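Leucine aminopeptidase 2, chloroplastic (Streptomyces sp. BC16019, PDB 5LHJ) probably removes N-terminal amino acids from peptides as a manganese-binding aminopeptidase of the M17 family, and acts in the maturation of the peptide antibiotic bottromycin. Local coordinates at residues D198-L203 and R239-T244; G286-V291 and L311-N316; D113-D118 and R129-G134; V80-A85 and R94-A99. All blocks are in the same frame, centred on the assembly; numbering follows the deposited sequence.

In the fold
Along the chain the order is contact 4, contact 3, contact 1, contact 2, each closing before the next opens. Contacts 4 and 3 belong to the N-terminal domain of the M17 family, with centres 9 Å apart; helices 90-102 and 124-139 join them, and the salt bridge of E133 with R94 runs from one to the other. Contacts 1 and 2, centres 11 Å apart, belong to the catalytic domain, where helices 193-207 and 286-301 pack on neighbouring strands 239-245 and 306-316 of one sheet. The two pairs lie at least 33 Å apart between centres, so two separate cores are sampled, and contact 2 is the one beside the manganese-site residues.

Contact 1: D198-L203 and R239-T244; sequences DRIREL and RYVELT
I200 sets one methyl, CG2, against V241 and L243, part of how helix 193-207 rests on strand 239-245, beside A197 on V241 and A204 on L243. This is helix-on-sheet packing in the M17 catalytic domain, the strand running antiparallel to its neighbours 210-214 and 306-316. The methyl stands anti to the backbone N, which turns it down to the strand, while CG1 is swung to the other side (chi1 -65°). CG2 comes to 3.8 Å from V241 CG1, the two side chains running past one another in opposite senses. The same methyl is met by the fork of L243, whose CD2 lies 4.0 Å from I200 CG2 and whose CD1 is just as near. C211 and V292 add apolar cover.

The polar end is much looser. R201 NH1 donates to D198 OD1 over 2.9 Å, a salt bridge along one turn of the helix; the carboxylate oxygen lies in the guanidinium plane but is itself met from above its own plane, 37° out of it. R239 is linked to D198 through a water, while its side chain also packs on P194 and A197: its NE gives a 2.8 Å bond to the oxygen of water 1, at the guanidinium edge, and the water makes a weak bond on to D198 OD1. NE and OD1 remain 6.2 Å apart.

Close apolar packing in the buried centre and a partly weak water-mediated link between opposite charges on the more exposed side imply that hydrophobic burial holds helix to sheet, while any electrostatic gain from R239 and D198 is probably modest.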
loop_
_atom_site.group_PDB
_atom_site.type_symbol
_atom_site.label_atom_id
_atom_site.label_comp_id
_atom_site.label_asym_id
_atom_site.label_seq_id
_atom_site.Cartn_x
_atom_site.Cartn_y
_atom_site.Cartn_z
ATOM N N ASP A 198 36.395 -15.695 -11.275
ATOM C CA ASP A 198 37.835 -15.366 -11.342
ATOM C C ASP A 198 38.476 -15.284 -9.958
ATOM O O ASP A 198 39.591 -15.785 -9.747
ATOM C CB ASP A 198 38.076 -14.051 -12.084
ATOM C CG ASP A 198 37.854 -14.146 -13.585
ATOM O OD1 ASP A 198 37.760 -15.254 -14.151
ATOM O OD2 ASP A 198 37.773 -13.056 -14.210
ATOM N N ARG A 199 37.779 -14.655 -9.014
ATOM C CA ARG A 199 38.291 -14.534 -7.658
ATOM C C ARG A 199 38.418 -15.914 -6.989
ATOM O O ARG A 199 39.409 -16.175 -6.295
ATOM C CB ARG A 199 37.400 -13.596 -6.829
ATOM C CG ARG A 199 37.902 -13.316 -5.420
ATOM C CD ARG A 199 39.095 -12.359 -5.425
ATOM N NE ARG A 199 39.568 -12.070 -4.065
ATOM C CZ ARG A 199 40.676 -12.557 -3.491
ATOM N NH1 ARG A 199 41.510 -13.383 -4.142
ATOM N NH2 ARG A 199 40.966 -12.200 -2.234
ATOM N N ILE A 200 37.426 -16.792 -7.195
ATOM C CA ILE A 200 37.472 -18.149 -6.634
ATOM C C ILE A 200 38.663 -18.920 -7.220
ATOM O O ILE A 200 39.372 -19.612 -6.496
ATOM C CB ILE A 200 36.148 -18.916 -6.855
ATOM C CG1 ILE A 200 35.014 -18.225 -6.079
ATOM C CG2 ILE A 200 36.269 -20.371 -6.402
ATOM C CD1 ILE A 200 33.614 -18.612 -6.549
ATOM N N ARG A 201 38.891 -18.769 -8.514
ATOM C CA ARG A 201 40.025 -19.433 -9.148
ATOM C C ARG A 201 41.338 -18.998 -8.490
ATOM O O ARG A 201 42.197 -19.850 -8.215
ATOM C CB ARG A 201 40.078 -19.145 -10.642
ATOM C CG ARG A 201 41.116 -19.993 -11.354
ATOM C CD ARG A 201 41.384 -19.500 -12.761
ATOM N NE ARG A 201 40.253 -19.732 -13.654
ATOM C CZ ARG A 201 39.410 -18.807 -14.137
ATOM N NH1 ARG A 201 39.514 -17.505 -13.823
ATOM N NH2 ARG A 201 38.437 -19.198 -14.970
ATOM N N GLU A 202 41.480 -17.698 -8.231
ATOM C CA GLU A 202 42.698 -17.169 -7.605
ATOM C C GLU A 202 42.849 -17.680 -6.179
ATOM O O GLU A 202 43.939 -18.074 -5.772
ATOM C CB GLU A 202 42.737 -15.636 -7.641
ATOM C CG GLU A 202 43.928 -15.039 -6.872
ATOM C CD GLU A 202 44.492 -13.743 -7.457
ATOM O OE1 GLU A 202 43.961 -13.213 -8.453
ATOM O OE2 GLU A 202 45.511 -13.250 -6.929
ATOM N N LEU A 203 41.754 -17.673 -5.415
ATOM C CA LEU A 203 41.784 -18.224 -4.057
ATOM C C LEU A 203 42.187 -19.700 -4.031
ATOM O O LEU A 203 42.966 -20.123 -3.173
ATOM C CB LEU A 203 40.426 -18.018 -3.356
ATOM C CG LEU A 203 40.078 -16.561 -3.046
ATOM C CD1 LEU A 203 38.576 -16.420 -2.750
ATOM C CD2 LEU A 203 40.915 -16.037 -1.890
ATOM N N ARG A 239 27.866 -18.324 -14.181
ATOM C CA ARG A 239 29.047 -19.181 -14.024
ATOM C C ARG A 239 28.682 -20.295 -13.070
ATOM O O ARG A 239 27.806 -20.134 -12.210
ATOM C CB ARG A 239 30.232 -18.389 -13.442
ATOM C CG ARG A 239 30.787 -17.286 -14.335
ATOM C CD ARG A 239 31.572 -17.875 -15.502
ATOM N NE ARG A 239 32.195 -16.884 -16.393
ATOM C CZ ARG A 239 31.664 -16.391 -17.512
ATOM N NH1 ARG A 239 30.435 -16.732 -17.919
ATOM N NH2 ARG A 239 32.378 -15.548 -18.255
ATOM N N TYR A 240 29.366 -21.424 -13.200
ATOM C CA TYR A 240 29.289 -22.478 -12.200
ATOM C C TYR A 240 30.702 -22.905 -11.859
ATOM O O TYR A 240 31.495 -23.190 -12.772
ATOM C CB TYR A 240 28.482 -23.663 -12.722
ATOM C CG TYR A 240 28.411 -24.810 -11.770
ATOM C CD1 TYR A 240 27.701 -24.704 -10.571
ATOM C CD2 TYR A 240 29.050 -26.014 -12.055
ATOM C CE1 TYR A 240 27.644 -25.767 -9.677
ATOM C CE2 TYR A 240 28.991 -27.085 -11.178
ATOM C CZ TYR A 240 28.286 -26.965 -9.993
ATOM O OH TYR A 240 28.224 -28.033 -9.128
ATOM N N VAL A 241 31.008 -22.951 -10.562
ATOM C CA VAL A 241 32.366 -23.259 -10.089
ATOM C C VAL A 241 32.333 -24.450 -9.134
ATOM O O VAL A 241 31.497 -24.514 -8.221
ATOM C CB VAL A 241 33.039 -22.042 -9.403
ATOM C CG1 VAL A 241 34.496 -22.357 -9.043
ATOM C CG2 VAL A 241 32.989 -20.832 -10.320
ATOM N N GLU A 242 33.254 -25.390 -9.340
ATOM C CA GLU A 242 33.462 -26.480 -8.390
ATOM C C GLU A 242 34.876 -26.368 -7.833
ATOM O O GLU A 242 35.842 -26.189 -8.585
ATOM C CB GLU A 242 33.176 -27.854 -9.017
ATOM C CG GLU A 242 31.677 -28.133 -9.069
ATOM C CD GLU A 242 31.274 -29.448 -9.714
ATOM O OE1 GLU A 242 32.100 -30.085 -10.406
ATOM O OE2 GLU A 242 30.097 -29.837 -9.546
ATOM N N LEU A 243 34.965 -26.458 -6.513
ATOM C CA LEU A 243 36.171 -26.116 -5.757
ATOM C C LEU A 243 36.373 -27.278 -4.805
ATOM O O LEU A 243 35.505 -27.520 -3.971
ATOM C CB LEU A 243 35.922 -24.787 -5.013
ATOM C CG LEU A 243 37.005 -24.130 -4.165
ATOM C CD1 LEU A 243 38.151 -23.691 -5.051
ATOM C CD2 LEU A 243 36.468 -22.931 -3.400
ATOM N N THR A 244 37.476 -28.021 -4.928
ATOM C CA THR A 244 37.673 -29.247 -4.149
ATOM C C THR A 244 38.937 -29.262 -3.264
ATOM O O THR A 244 40.051 -29.026 -3.750
ATOM C CB THR A 244 37.691 -30.481 -5.072
ATOM O OG1 THR A 244 36.524 -30.469 -5.903
ATOM C CG2 THR A 244 37.716 -31.769 -4.278
HETATM O O HOH W 1 34.671 -16.121 -15.240
#

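Contact 2: G286-V291 and L311-N316; sequences GGAAAV and LPLAEN
L311 opens the walk along strand 306-316 and carries most of the contact, laying its CD2 methyl on the first turns of helix 286-301. CG sits anti to the carbonyl carbon (chi1 -56°), which carries the branch out to the helix although the CA-CB bond itself runs across it. CD2 is 3.8 Å from A288 CA and 3.9 Å from A288 CB, so it rests on the backbone as much as on the methyl. One turn further, V291 brings CG1 to 3.9 Å from L311 CD2; the valine and leucine side chains pass each other in opposite directions, and CD2 fits between the two helix residues.

P312 turns its ring to V349 and V353 of helix 345-358. L313 comes back to the near face, and its CD2 makes a looser contact, 4.5 Å from A288 CB, while also packing on P193 and F196. The axes of segments 286-291 and 311-316 come within 9.1 Å, their directions 140° apart.

Further along, the strand leaves the helix. E315 bonds to S234 and makes a salt bridge with R324 of the second subunit; N316 gives a hydrogen bond to the manganese ligand D266.

Helix 286-301 thus sits over strand 306-316 just after D284, a residue of the first manganese site, with helix 193-207 beside it and helix 164-185 behind A289. Strand 239-245 pairs antiparallel with strand 306-316, and helix 345-358 covers the sheet at P312.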
loop_
_atom_site.group_PDB
_atom_site.type_symbol
_atom_site.label_atom_id
_atom_site.label_comp_id
_atom_site.label_asym_id
_atom_site.label_seq_id
_atom_site.Cartn_x
_atom_site.Cartn_y
_atom_site.Cartn_z
ATOM N N GLY A 286 25.710 -14.550 -0.145
ATOM C CA GLY A 286 26.270 -14.844 1.181
ATOM C C GLY A 286 26.525 -16.330 1.418
ATOM O O GLY A 286 27.476 -16.693 2.123
ATOM N N GLY A 287 25.702 -17.185 0.829
ATOM C CA GLY A 287 25.891 -18.638 0.939
ATOM C C GLY A 287 27.131 -19.126 0.197
ATOM O O GLY A 287 27.944 -19.893 0.748
ATOM N N ALA A 288 27.279 -18.676 -1.044
ATOM C CA ALA A 288 28.489 -18.947 -1.832
ATOM C C ALA A 288 29.731 -18.382 -1.140
ATOM O O ALA A 288 30.779 -19.048 -1.104
ATOM C CB ALA A 288 28.358 -18.378 -3.237
ATOM N N ALA A 289 29.630 -17.174 -0.579
ATOM C CA ALA A 289 30.743 -16.580 0.162
ATOM C C ALA A 289 31.165 -17.451 1.348
ATOM O O ALA A 289 32.366 -17.638 1.587
ATOM C CB ALA A 289 30.401 -15.177 0.654
ATOM N N ALA A 290 30.193 -17.961 2.090
ATOM C CA ALA A 290 30.474 -18.792 3.259
ATOM C C ALA A 290 31.150 -20.108 2.867
ATOM O O ALA A 290 32.120 -20.541 3.516
ATOM C CB ALA A 290 29.206 -19.070 4.053
ATOM N N VAL A 291 30.666 -20.712 1.791
ATOM C CA VAL A 291 31.213 -21.974 1.293
ATOM C C VAL A 291 32.641 -21.791 0.781
ATOM O O VAL A 291 33.537 -22.581 1.134
ATOM C CB VAL A 291 30.299 -22.613 0.221
ATOM C CG1 VAL A 291 30.970 -23.803 -0.480
ATOM C CG2 VAL A 291 28.985 -23.069 0.850
ATOM N N LEU A 311 29.130 -24.146 -6.682
ATOM C CA LEU A 311 28.832 -22.707 -6.588
ATOM C C LEU A 311 28.199 -22.135 -7.872
ATOM O O LEU A 311 28.905 -21.715 -8.788
ATOM C CB LEU A 311 30.111 -21.931 -6.239
ATOM C CG LEU A 311 30.794 -22.417 -4.943
ATOM C CD1 LEU A 311 32.282 -22.181 -4.955
ATOM C CD2 LEU A 311 30.123 -21.817 -3.718
ATOM N N PRO A 312 26.853 -22.107 -7.939
ATOM C CA PRO A 312 26.163 -21.439 -9.048
ATOM C C PRO A 312 26.110 -19.925 -8.845
ATOM O O PRO A 312 25.664 -19.454 -7.779
ATOM C CB PRO A 312 24.766 -22.054 -8.997
ATOM C CG PRO A 312 24.548 -22.364 -7.547
ATOM C CD PRO A 312 25.905 -22.747 -7.008
ATOM N N LEU A 313 26.565 -19.183 -9.856
ATOM C CA LEU A 313 26.719 -17.731 -9.792
ATOM C C LEU A 313 25.913 -17.064 -10.900
ATOM O O LEU A 313 26.049 -17.425 -12.061
ATOM C CB LEU A 313 28.201 -17.354 -9.930
ATOM C CG LEU A 313 29.231 -18.162 -9.140
ATOM C CD1 LEU A 313 30.628 -17.608 -9.384
ATOM C CD2 LEU A 313 28.954 -18.136 -7.651
ATOM N N ALA A 314 25.082 -16.089 -10.545
ATOM C CA ALA A 314 24.245 -15.390 -11.531
ATOM C C ALA A 314 23.701 -14.086 -10.980
ATOM O O ALA A 314 23.743 -13.856 -9.775
ATOM C CB ALA A 314 23.093 -16.285 -11.977
ATOM N N GLU A 315 23.210 -13.230 -11.875
ATOM C CA GLU A 315 22.377 -12.084 -11.500
ATOM C C GLU A 315 20.917 -12.376 -11.855
ATOM O O GLU A 315 20.655 -13.058 -12.830
ATOM C CB GLU A 315 22.788 -10.812 -12.230
ATOM C CG GLU A 315 24.145 -10.226 -11.887
ATOM C CD GLU A 315 24.359 -8.851 -12.515
ATOM O OE1 GLU A 315 23.667 -8.506 -13.509
ATOM O OE2 GLU A 315 25.227 -8.100 -12.024
ATOM N N ASN A 316 19.985 -11.856 -11.060
ATOM C CA ASN A 316 18.548 -11.922 -11.355
ATOM C C ASN A 316 18.066 -10.500 -11.697
ATOM O O ASN A 316 17.920 -9.665 -10.800
ATOM C CB ASN A 316 17.800 -12.481 -10.137
ATOM C CG ASN A 316 16.320 -12.754 -10.411
ATOM O OD1 ASN A 316 15.904 -12.909 -11.552
ATOM N ND2 ASN A 316 15.533 -12.833 -9.355
#

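Contact 3: D113-D118 and R129-G134; sequences DLALAD and RAVAEG
A short 3-10 turn, residues 114-116, follows strand 109-112 in the N-terminal domain of the M17 family, a member of the macro-domain clan, and helix 124-139 packs against it through V131. The turn is closed by its own backbone bonds, from L116 N to D113 O and from A117 N to L114 O. These bring L114 and A115 round to the helix side by side.

V131 meets both with a single methyl. Its CG1 stands anti to the backbone N (chi1 171°) and CG2 takes the position beside that N, from where it points into the turn. L114 offers the root of its side chain: CB lies 3.9 Å from V131 CG2, while the branched end goes on to helix 90-102, where it packs on A96, A97 and S100. L114 is therefore wedged at the meeting of the two helices and the turn.

Behind this apolar point the helix is tied elsewhere by charge. E133 forms a salt bridge with R94 of helix 90-102, and R129 reaches E126 in its own helix and E169 of helix 164-185. The turn has a polar tie as well, since A115 O accepts from R127 NE.

All three touching residues are buried, and the fit at A115 is close to the main chain: V131 CG2 stands 3.9 Å from A115 N and 4.0 Å from A115 CB.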
loop_
_atom_site.group_PDB
_atom_site.type_symbol
_atom_site.label_atom_id
_atom_site.label_comp_id
_atom_site.label_asym_id
_atom_site.label_seq_id
_atom_site.Cartn_x
_atom_site.Cartn_y
_atom_site.Cartn_z
ATOM N N ASP A 113 45.875 -9.744 26.792
ATOM C CA ASP A 113 46.099 -10.741 27.842
ATOM C C ASP A 113 44.809 -11.432 28.289
ATOM O O ASP A 113 44.825 -12.185 29.259
ATOM C CB ASP A 113 46.790 -10.090 29.054
ATOM C CG ASP A 113 48.228 -9.660 28.766
ATOM O OD1 ASP A 113 48.741 -9.869 27.647
ATOM O OD2 ASP A 113 48.869 -9.099 29.679
ATOM N N LEU A 114 43.709 -11.230 27.562
ATOM C CA LEU A 114 42.390 -11.704 27.994
ATOM C C LEU A 114 42.314 -13.213 28.220
ATOM O O LEU A 114 41.646 -13.664 29.149
ATOM C CB LEU A 114 41.305 -11.313 26.969
ATOM C CG LEU A 114 41.138 -9.839 26.599
ATOM C CD1 LEU A 114 40.050 -9.724 25.538
ATOM C CD2 LEU A 114 40.801 -8.943 27.777
ATOM N N ALA A 115 42.981 -13.993 27.370
ATOM C CA ALA A 115 42.913 -15.461 27.468
ATOM C C ALA A 115 43.655 -16.016 28.693
ATOM O O ALA A 115 43.498 -17.199 29.015
ATOM C CB ALA A 115 43.429 -16.116 26.191
ATOM N N LEU A 116 44.465 -15.181 29.351
ATOM C CA LEU A 116 45.129 -15.549 30.609
ATOM C C LEU A 116 44.196 -15.504 31.809
ATOM O O LEU A 116 44.484 -16.134 32.826
ATOM C CB LEU A 116 46.338 -14.647 30.873
ATOM C CG LEU A 116 47.437 -14.702 29.807
ATOM C CD1 LEU A 116 48.538 -13.689 30.085
ATOM C CD2 LEU A 116 48.016 -16.096 29.691
ATOM N N ALA A 117 43.090 -14.773 31.706
ATOM C CA ALA A 117 42.082 -14.763 32.769
ATOM C C ALA A 117 41.478 -16.163 32.937
ATOM O O ALA A 117 40.835 -16.698 32.026
ATOM C CB ALA A 117 40.997 -13.735 32.478
ATOM N N ASP A 118 41.734 -16.770 34.093
ATOM C CA ASP A 118 41.192 -18.095 34.414
ATOM C C ASP A 118 40.168 -17.923 35.533
ATOM O O ASP A 118 39.937 -16.814 36.010
ATOM C CB ASP A 118 42.312 -19.105 34.755
ATOM C CG ASP A 118 43.194 -18.669 35.928
ATOM O OD1 ASP A 118 42.866 -17.696 36.634
ATOM O OD2 ASP A 118 44.238 -19.313 36.141
ATOM N N ARG A 129 41.485 -19.408 21.479
ATOM C CA ARG A 129 40.852 -19.455 20.155
ATOM C C ARG A 129 39.837 -18.317 19.989
ATOM O O ARG A 129 39.837 -17.613 18.962
ATOM C CB ARG A 129 40.187 -20.818 19.938
ATOM C CG ARG A 129 39.713 -21.083 18.508
ATOM C CD ARG A 129 39.053 -22.458 18.355
ATOM N NE ARG A 129 39.954 -23.514 18.800
ATOM C CZ ARG A 129 39.860 -24.228 19.937
ATOM N NH1 ARG A 129 38.847 -24.085 20.803
ATOM N NH2 ARG A 129 40.801 -25.132 20.213
ATOM N N ALA A 130 39.012 -18.116 21.013
ATOM C CA ALA A 130 37.975 -17.082 20.991
ATOM C C ALA A 130 38.545 -15.660 20.978
ATOM O O ALA A 130 38.056 -14.798 20.250
ATOM C CB ALA A 130 37.014 -17.257 22.157
ATOM N N VAL A 131 39.578 -15.413 21.787
ATOM C CA VAL A 131 40.227 -14.103 21.820
ATOM C C VAL A 131 40.867 -13.783 20.467
ATOM O O VAL A 131 40.727 -12.669 19.962
ATOM C CB VAL A 131 41.248 -14.005 22.970
ATOM C CG1 VAL A 131 42.083 -12.734 22.880
ATOM C CG2 VAL A 131 40.522 -14.046 24.319
ATOM N N ALA A 132 41.562 -14.755 19.877
ATOM C CA ALA A 132 42.166 -14.554 18.554
ATOM C C ALA A 132 41.099 -14.229 17.504
ATOM O O ALA A 132 41.277 -13.305 16.693
ATOM C CB ALA A 132 42.963 -15.783 18.134
ATOM N N GLU A 133 39.996 -14.977 17.533
ATOM C CA GLU A 133 38.884 -14.727 16.607
ATOM C C GLU A 133 38.301 -13.340 16.784
ATOM O O GLU A 133 38.101 -12.607 15.810
ATOM C CB GLU A 133 37.754 -15.745 16.789
ATOM C CG GLU A 133 38.051 -17.104 16.211
ATOM C CD GLU A 133 36.891 -18.087 16.335
ATOM O OE1 GLU A 133 35.732 -17.656 16.601
ATOM O OE2 GLU A 133 37.148 -19.299 16.123
ATOM N N GLY A 134 38.013 -12.983 18.033
ATOM C CA GLY A 134 37.354 -11.699 18.329
ATOM C C GLY A 134 38.206 -10.508 17.929
ATOM O O GLY A 134 37.676 -9.478 17.496
#

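Contact 4: V80-A85 and R94-A99; sequences VGLGPA and RAAAAA
V80 of strand 76-81 starts the walk and puts its CG1 methyl against A96 of helix 90-102, where that helix packs on the mixed sheet of the N-terminal M17 domain, of the macro-domain clan. CG1 lies anti to the backbone N (chi1 -175°), which aims it at the helix; there it stands 3.8 Å from A96 CB and 3.7 Å from A96 O. The methyl therefore packs on both the side chain and the carbonyl of one residue. That carbonyl is polar but has a partner, because A96 O accepts from S100 OG.

G81 follows without a side chain and contributes its backbone: its carbonyl O is 4.0 Å from A96 CB. G81 also pairs through its backbone with G63 and Q64.

L82 makes the tightest approach. Its CG is anti to the carbonyl carbon (chi1 -63°), and the chain then extends until CD2 reaches A96 CB at 3.6 Å. The CD2 methyl of L82 and the CG1 methyl of V80 meet the same alanine methyl from two directions. L82 also packs on F93 earlier in the helix and on A117.

At G83 the backbone takes a positive phi, 65°, and the chain turns off from the helix; G83 O accepts from H44.

The A96 methyl thus sits against V80 and L82, two residues apart on the chain, with the G81 carbonyl between them. The chemistry is dispersion among buried methyls, which implies that close shape fit and exclusion of water, more than directed polar bonds, join helix 90-102 to this strand and the residues after it.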
loop_
_atom_site.group_PDB
_atom_site.type_symbol
_atom_site.label_atom_id
_atom_site.label_comp_id
_atom_site.label_asym_id
_atom_site.label_seq_id
_atom_site.Cartn_x
_atom_site.Cartn_y
_atom_site.Cartn_z
ATOM N N VAL A 80 39.177 -4.723 30.798
ATOM C CA VAL A 80 38.122 -5.219 29.913
ATOM C C VAL A 80 37.264 -6.216 30.675
ATOM O O VAL A 80 37.772 -7.213 31.194
ATOM C CB VAL A 80 38.710 -5.883 28.657
ATOM C CG1 VAL A 80 37.599 -6.290 27.691
ATOM C CG2 VAL A 80 39.713 -4.949 27.993
ATOM N N GLY A 81 35.967 -5.944 30.745
ATOM C CA GLY A 81 35.053 -6.779 31.505
ATOM C C GLY A 81 34.798 -8.146 30.888
ATOM O O GLY A 81 34.611 -8.266 29.680
ATOM N N LEU A 82 34.800 -9.175 31.730
ATOM C CA LEU A 82 34.435 -10.540 31.338
ATOM C C LEU A 82 33.228 -11.075 32.124
ATOM O O LEU A 82 32.877 -12.254 31.999
ATOM C CB LEU A 82 35.633 -11.474 31.532
ATOM C CG LEU A 82 36.873 -11.180 30.669
ATOM C CD1 LEU A 82 38.064 -11.956 31.190
ATOM C CD2 LEU A 82 36.632 -11.517 29.205
ATOM N N GLY A 83 32.583 -10.213 32.911
ATOM C CA GLY A 83 31.422 -10.618 33.702
ATOM C C GLY A 83 31.760 -11.636 34.778
ATOM O O GLY A 83 32.938 -11.896 35.048
ATOM N N PRO A 84 30.727 -12.222 35.406
ATOM C CA PRO A 84 30.960 -13.250 36.425
ATOM C C PRO A 84 31.706 -14.459 35.879
ATOM O O PRO A 84 31.385 -14.949 34.794
ATOM C CB PRO A 84 29.545 -13.634 36.869
ATOM C CG PRO A 84 28.714 -12.430 36.563
ATOM C CD PRO A 84 29.297 -11.899 35.278
ATOM N N ALA A 85 32.702 -14.929 36.626
ATOM C CA ALA A 85 33.496 -16.082 36.207
ATOM C C ALA A 85 32.607 -17.292 35.900
ATOM O O ALA A 85 32.826 -17.984 34.910
ATOM C CB ALA A 85 34.531 -16.425 37.266
ATOM N N ARG A 94 35.230 -13.777 23.010
ATOM C CA ARG A 94 35.222 -13.294 21.639
ATOM C C ARG A 94 34.777 -11.829 21.616
ATOM O O ARG A 94 35.435 -10.966 21.027
ATOM C CB ARG A 94 34.304 -14.196 20.784
ATOM C CG ARG A 94 34.602 -14.175 19.313
ATOM C CD ARG A 94 33.705 -15.114 18.528
ATOM N NE ARG A 94 34.043 -16.531 18.686
ATOM C CZ ARG A 94 33.346 -17.440 19.379
ATOM N NH1 ARG A 94 32.209 -17.143 20.038
ATOM N NH2 ARG A 94 33.790 -18.684 19.403
ATOM N N ALA A 95 33.674 -11.544 22.308
ATOM C CA ALA A 95 33.152 -10.176 22.420
ATOM C C ALA A 95 34.099 -9.211 23.147
ATOM O O ALA A 95 34.224 -8.054 22.746
ATOM C CB ALA A 95 31.781 -10.183 23.100
ATOM N N ALA A 96 34.742 -9.667 24.224
ATOM C CA ALA A 96 35.713 -8.836 24.952
ATOM C C ALA A 96 36.923 -8.477 24.098
ATOM O O ALA A 96 37.430 -7.362 24.176
ATOM C CB ALA A 96 36.164 -9.511 26.242
ATOM N N ALA A 97 37.388 -9.420 23.272
ATOM C CA ALA A 97 38.512 -9.156 22.380
ATOM C C ALA A 97 38.130 -8.118 21.322
ATOM O O ALA A 97 38.912 -7.223 21.006
ATOM C CB ALA A 97 38.979 -10.439 21.711
ATOM N N ALA A 98 36.919 -8.226 20.781
ATOM C CA ALA A 98 36.458 -7.245 19.790
ATOM C C ALA A 98 36.326 -5.848 20.411
ATOM O O ALA A 98 36.718 -4.852 19.791
ATOM C CB ALA A 98 35.144 -7.682 19.166
ATOM N N ALA A 99 35.813 -5.774 21.637
ATOM C CA ALA A 99 35.726 -4.491 22.368
ATOM C C ALA A 99 37.099 -3.865 22.630
ATOM O O ALA A 99 37.257 -2.646 22.560
ATOM C CB ALA A 99 34.984 -4.672 23.685
#